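Local atomic coordinates of chitinase (PDB entry 5XSW), a protein that probably cleaves chitin at internal bonds as an endochitinase, this chain being the C-terminal part of a longer protein and holding a bound glycan. Residues A[124-129]-A[431-436]; A[425-430]-A[458-463]. One frame throughout, in Å; residues are numbered along the deposited sequence.

Contact 1 of 2, residues A[124-129]-A[431-436]; sequences PGNFTL and VKRAYD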
# COMPACT_ATOMS: atom_id res chain seq x y z
N PRO A 124 34.95 20.33 -0.01
CA PRO A 124 35.43 18.98 -0.31
C PRO A 124 36.94 18.92 -0.48
O PRO A 124 37.55 19.95 -0.76
CB PRO A 124 34.76 18.65 -1.64
CG PRO A 124 33.58 19.53 -1.70
CD PRO A 124 33.90 20.78 -0.94
N GLY A 125 37.51 17.73 -0.31
CA GLY A 125 38.93 17.50 -0.51
C GLY A 125 39.74 17.75 0.74
O GLY A 125 39.62 17.08 1.75
N ASN A 126 40.60 18.76 0.71
CA ASN A 126 41.58 18.85 1.77
C ASN A 126 41.15 19.78 2.88
O ASN A 126 41.92 20.63 3.31
CB ASN A 126 42.95 19.24 1.19
CG ASN A 126 43.60 18.09 0.41
OD1 ASN A 126 43.42 16.89 0.73
ND2 ASN A 126 44.36 18.43 -0.64
N PHE A 127 39.93 19.59 3.38
CA PHE A 127 39.52 20.29 4.58
C PHE A 127 40.29 19.84 5.81
O PHE A 127 40.90 18.76 5.82
CB PHE A 127 38.01 20.10 4.85
CG PHE A 127 37.58 18.64 4.89
CD1 PHE A 127 37.61 17.92 6.08
CD2 PHE A 127 37.15 18.00 3.73
CE1 PHE A 127 37.19 16.57 6.11
CE2 PHE A 127 36.74 16.65 3.76
CZ PHE A 127 36.77 15.95 4.95
N THR A 128 40.23 20.64 6.86
CA THR A 128 40.96 20.35 8.10
C THR A 128 40.02 20.17 9.27
O THR A 128 38.82 20.37 9.13
CB THR A 128 41.93 21.53 8.44
OG1 THR A 128 41.15 22.64 8.89
CG2 THR A 128 42.70 21.97 7.20
N LEU A 129 40.56 19.88 10.45
CA LEU A 129 39.72 19.61 11.62
C LEU A 129 38.83 20.80 11.98
O LEU A 129 37.66 20.62 12.41
CB LEU A 129 40.59 19.23 12.83
CG LEU A 129 39.92 18.83 14.13
CD1 LEU A 129 39.03 17.60 13.86
CD2 LEU A 129 40.93 18.50 15.23
N VAL A 431 34.26 11.51 3.44
CA VAL A 431 33.79 10.84 4.68
C VAL A 431 34.96 10.18 5.40
O VAL A 431 35.12 10.27 6.63
CB VAL A 431 32.70 9.77 4.33
CG1 VAL A 431 32.46 8.80 5.52
CG2 VAL A 431 31.38 10.47 3.87
N LYS A 432 35.79 9.47 4.63
CA LYS A 432 36.96 8.83 5.27
C LYS A 432 37.93 9.84 5.87
O LYS A 432 38.46 9.67 7.01
CB LYS A 432 37.72 7.94 4.27
CG LYS A 432 38.89 7.21 4.97
CD LYS A 432 39.38 6.04 4.20
CE LYS A 432 40.31 5.18 5.08
NZ LYS A 432 40.58 3.91 4.33
N ARG A 433 38.17 10.92 5.13
CA ARG A 433 39.04 11.99 5.68
C ARG A 433 38.45 12.57 6.94
O ARG A 433 39.15 12.79 7.94
CB ARG A 433 39.28 13.12 4.65
CG ARG A 433 40.23 14.21 5.19
CD ARG A 433 40.58 15.26 4.14
NE ARG A 433 41.36 16.37 4.70
CZ ARG A 433 42.70 16.40 4.78
NH1 ARG A 433 43.41 15.37 4.33
NH2 ARG A 433 43.31 17.45 5.30
N ALA A 434 37.12 12.81 6.93
CA ALA A 434 36.51 13.34 8.15
C ALA A 434 36.62 12.34 9.31
O ALA A 434 36.88 12.69 10.48
CB ALA A 434 34.99 13.74 7.87
N TYR A 435 36.35 11.08 9.00
CA TYR A 435 36.52 10.04 10.03
C TYR A 435 37.98 10.08 10.65
O TYR A 435 38.18 10.10 11.88
CB TYR A 435 36.23 8.67 9.41
CG TYR A 435 36.68 7.56 10.30
CD1 TYR A 435 35.82 7.03 11.28
CD2 TYR A 435 38.00 7.05 10.22
CE1 TYR A 435 36.23 6.04 12.14
CE2 TYR A 435 38.43 6.07 11.08
CZ TYR A 435 37.54 5.56 12.03
OH TYR A 435 37.94 4.57 12.89
N ASP A 436 38.96 10.11 9.76
CA ASP A 436 40.39 10.15 10.18
C ASP A 436 40.66 11.34 11.10
O ASP A 436 41.18 11.17 12.22
CB ASP A 436 41.30 10.18 8.95
CG ASP A 436 41.34 8.86 8.22
OD1 ASP A 436 41.10 7.84 8.90
OD2 ASP A 436 41.59 8.85 6.98
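Gly-125 and Arg-433 bring the backbones closest, CA to CA 8.3 Å, where an irregular loop passes helix 421-439. Arg-433 does most of the bridging. Its chain leaves the helix with CG anti to the backbone N (chi1 -178°) and stays extended as far as NE, which carries the guanidinium to the loop. There NE and NH2 grip one atom side-on: Phe-127 O lies 2.7 Å from NE and 2.8 Å from NH2, in the guanidinium plane, though both bonds are bent. Asn-126 CA sits over one face of the guanidinium. On the way out, Arg-433 CD passes over a face of the Phe-127 ring, 4.0 Å from its centroid, in a CH-pi contact, while the ring stands nearly perpendicular (85°) to the guanidinium. The far rim of that ring reaches the helix, with CE1 4.0 Å from Ala-434 CB. An alanine in place of Arg-433 takes away both donors to Phe-127 O and the methylene over its ring, and the loop would probably be left less firmly tied to the helix. The loop turns as an inverse gamma turn centred on Asn-126, and a side-on arginine-to-carbonyl grip just after that turn ties it to helix 421-439.

Contact 2 of 2, residues A[425-430]-A[458-463]; sequences NAMMRD and RVAMKH
The imidazole of His-463 lies with one face against the backbone of helix 421-439: Met-427 CA stands over the middle of the ring, 3.6 Å from its centroid, as a CH-pi contact, and Met-427 CB covers the same neighbourhood, 3.6 Å from His-463 CG. At the ring edge, in plane, comes Asp-430 OD2, about one helical turn further on than Met-427; Val-459 O and Ala-460 O of the histidine's own segment also lie at the edge. His-463 NE2 donates to Asp-430 OD2 at 2.6 Å, with a bent N-H...O angle of 145°. The oxygen is met on its anti side, 33° out of the carboxylate plane; the two side chains cross at about a right angle. The methionine against one face and the aspartate at the edge together restrict how the His-463 ring can turn. Met-427 itself, with CG anti to the backbone N (chi1 -175°), runs on to the other helix, where CG comes 3.3 Å from Ala-460 O and SD lies 4.1 Å from Ala-460 CB. Nearer the backbone, Val-459 CG1 rests on Asp-430 CB at 3.7 Å. The contact joins helix 421-439 to the C-terminal part of helix 449-461 and to His-463 beyond it. Phe-406 of helix 399-412 packs on Ala-460, and the same helix meets Met-428, so three helices come together around this buried seam.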
# COMPACT_ATOMS: atom_id res chain seq x y z
N ASN A 425 32.18 8.18 -5.01
CA ASN A 425 33.59 7.99 -4.63
C ASN A 425 34.18 9.22 -4.02
O ASN A 425 34.87 9.14 -3.01
CB ASN A 425 34.43 7.57 -5.85
CG ASN A 425 34.07 6.20 -6.34
OD1 ASN A 425 33.58 5.37 -5.57
ND2 ASN A 425 34.30 5.95 -7.62
N ALA A 426 33.89 10.38 -4.61
CA ALA A 426 34.37 11.64 -4.01
C ALA A 426 33.78 11.84 -2.61
O ALA A 426 34.47 12.30 -1.67
CB ALA A 426 34.03 12.84 -4.90
N MET A 427 32.50 11.52 -2.48
CA MET A 427 31.84 11.61 -1.17
C MET A 427 32.56 10.72 -0.14
O MET A 427 32.89 11.15 0.98
CB MET A 427 30.34 11.25 -1.32
CG MET A 427 29.52 11.43 -0.02
SD MET A 427 28.02 10.42 -0.17
CE MET A 427 28.71 8.86 0.28
N MET A 428 32.82 9.48 -0.51
CA MET A 428 33.43 8.55 0.43
C MET A 428 34.89 8.94 0.78
O MET A 428 35.30 8.77 1.92
CB MET A 428 33.36 7.12 -0.16
CG MET A 428 31.92 6.51 -0.09
SD MET A 428 31.12 6.66 1.56
CE MET A 428 32.21 5.74 2.62
N ARG A 429 35.66 9.52 -0.16
CA ARG A 429 36.98 10.12 0.24
C ARG A 429 36.82 11.19 1.33
O ARG A 429 37.52 11.17 2.36
CB ARG A 429 37.70 10.73 -1.00
CG ARG A 429 38.27 9.66 -1.95
CD ARG A 429 39.24 10.23 -3.00
NE ARG A 429 38.57 11.10 -3.97
CZ ARG A 429 37.90 10.66 -5.03
NH1 ARG A 429 37.80 9.35 -5.28
NH2 ARG A 429 37.32 11.52 -5.85
N ASP A 430 35.87 12.12 1.14
CA ASP A 430 35.59 13.12 2.18
C ASP A 430 35.15 12.51 3.51
O ASP A 430 35.58 12.93 4.58
CB ASP A 430 34.50 14.09 1.71
CG ASP A 430 35.02 15.14 0.72
OD1 ASP A 430 36.26 15.21 0.44
OD2 ASP A 430 34.16 15.92 0.25
N ARG A 458 26.79 14.87 7.69
CA ARG A 458 26.76 16.18 7.00
C ARG A 458 27.82 16.26 5.94
O ARG A 458 27.56 16.75 4.82
CB ARG A 458 26.95 17.31 8.04
CG ARG A 458 25.68 17.51 8.83
CD ARG A 458 25.75 18.52 9.96
NE ARG A 458 24.54 18.36 10.76
CZ ARG A 458 24.45 18.66 12.03
NH1 ARG A 458 25.49 19.16 12.68
NH2 ARG A 458 23.33 18.41 12.69
N VAL A 459 29.00 15.72 6.25
CA VAL A 459 30.03 15.62 5.22
C VAL A 459 29.55 14.81 4.07
O VAL A 459 29.65 15.25 2.91
CB VAL A 459 31.31 15.03 5.79
CG1 VAL A 459 32.25 14.61 4.66
CG2 VAL A 459 31.95 16.07 6.70
N ALA A 460 28.98 13.64 4.34
CA ALA A 460 28.44 12.85 3.22
C ALA A 460 27.38 13.63 2.46
O ALA A 460 27.35 13.61 1.21
CB ALA A 460 27.84 11.50 3.74
N MET A 461 26.48 14.28 3.20
CA MET A 461 25.33 14.91 2.54
C MET A 461 25.64 16.16 1.73
O MET A 461 24.83 16.59 0.88
CB MET A 461 24.23 15.24 3.59
CG MET A 461 23.64 13.90 4.14
SD MET A 461 22.45 14.16 5.47
CE MET A 461 21.02 14.69 4.54
N LYS A 462 26.82 16.74 1.97
CA LYS A 462 27.31 17.82 1.11
C LYS A 462 27.35 17.33 -0.31
O LYS A 462 27.26 18.09 -1.24
CB LYS A 462 28.71 18.29 1.55
CG LYS A 462 28.76 19.12 2.83
CD LYS A 462 28.25 20.57 2.46
CE LYS A 462 28.30 21.57 3.62
NZ LYS A 462 27.63 22.89 3.25
N HIS A 463 27.51 16.04 -0.53
CA HIS A 463 27.53 15.48 -1.87
C HIS A 463 26.19 14.97 -2.39
O HIS A 463 26.11 14.48 -3.47
CB HIS A 463 28.57 14.38 -2.00
CG HIS A 463 29.95 14.81 -1.67
ND1 HIS A 463 30.92 15.00 -2.63
CD2 HIS A 463 30.54 15.10 -0.49
CE1 HIS A 463 32.03 15.38 -2.05
NE2 HIS A 463 31.83 15.45 -0.76

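In the fold
Helix 421-439 serves both contacts, whose centres are 9 Å apart: contact 1 lays the 124-129 loop on it and contact 2 sets helix 449-461 against it. Asp-430 links them. Besides its histidine, it probably accepts a hydrogen bond from the loop, Gly-125 N lying 2.9 Å from Asp-430 OD1, so the two carboxylate oxygens serve different contacts. Phe-127 CZ also packs 3.3 Å from Asp-430 O, and Val-431 CG2 of the 431-436 segment meets Ala-460 CB of the 458-463 segment at 3.7 Å. The glycan pocket, which includes Glu-213, Trp-215 and Asn-337, takes no residue from either contact.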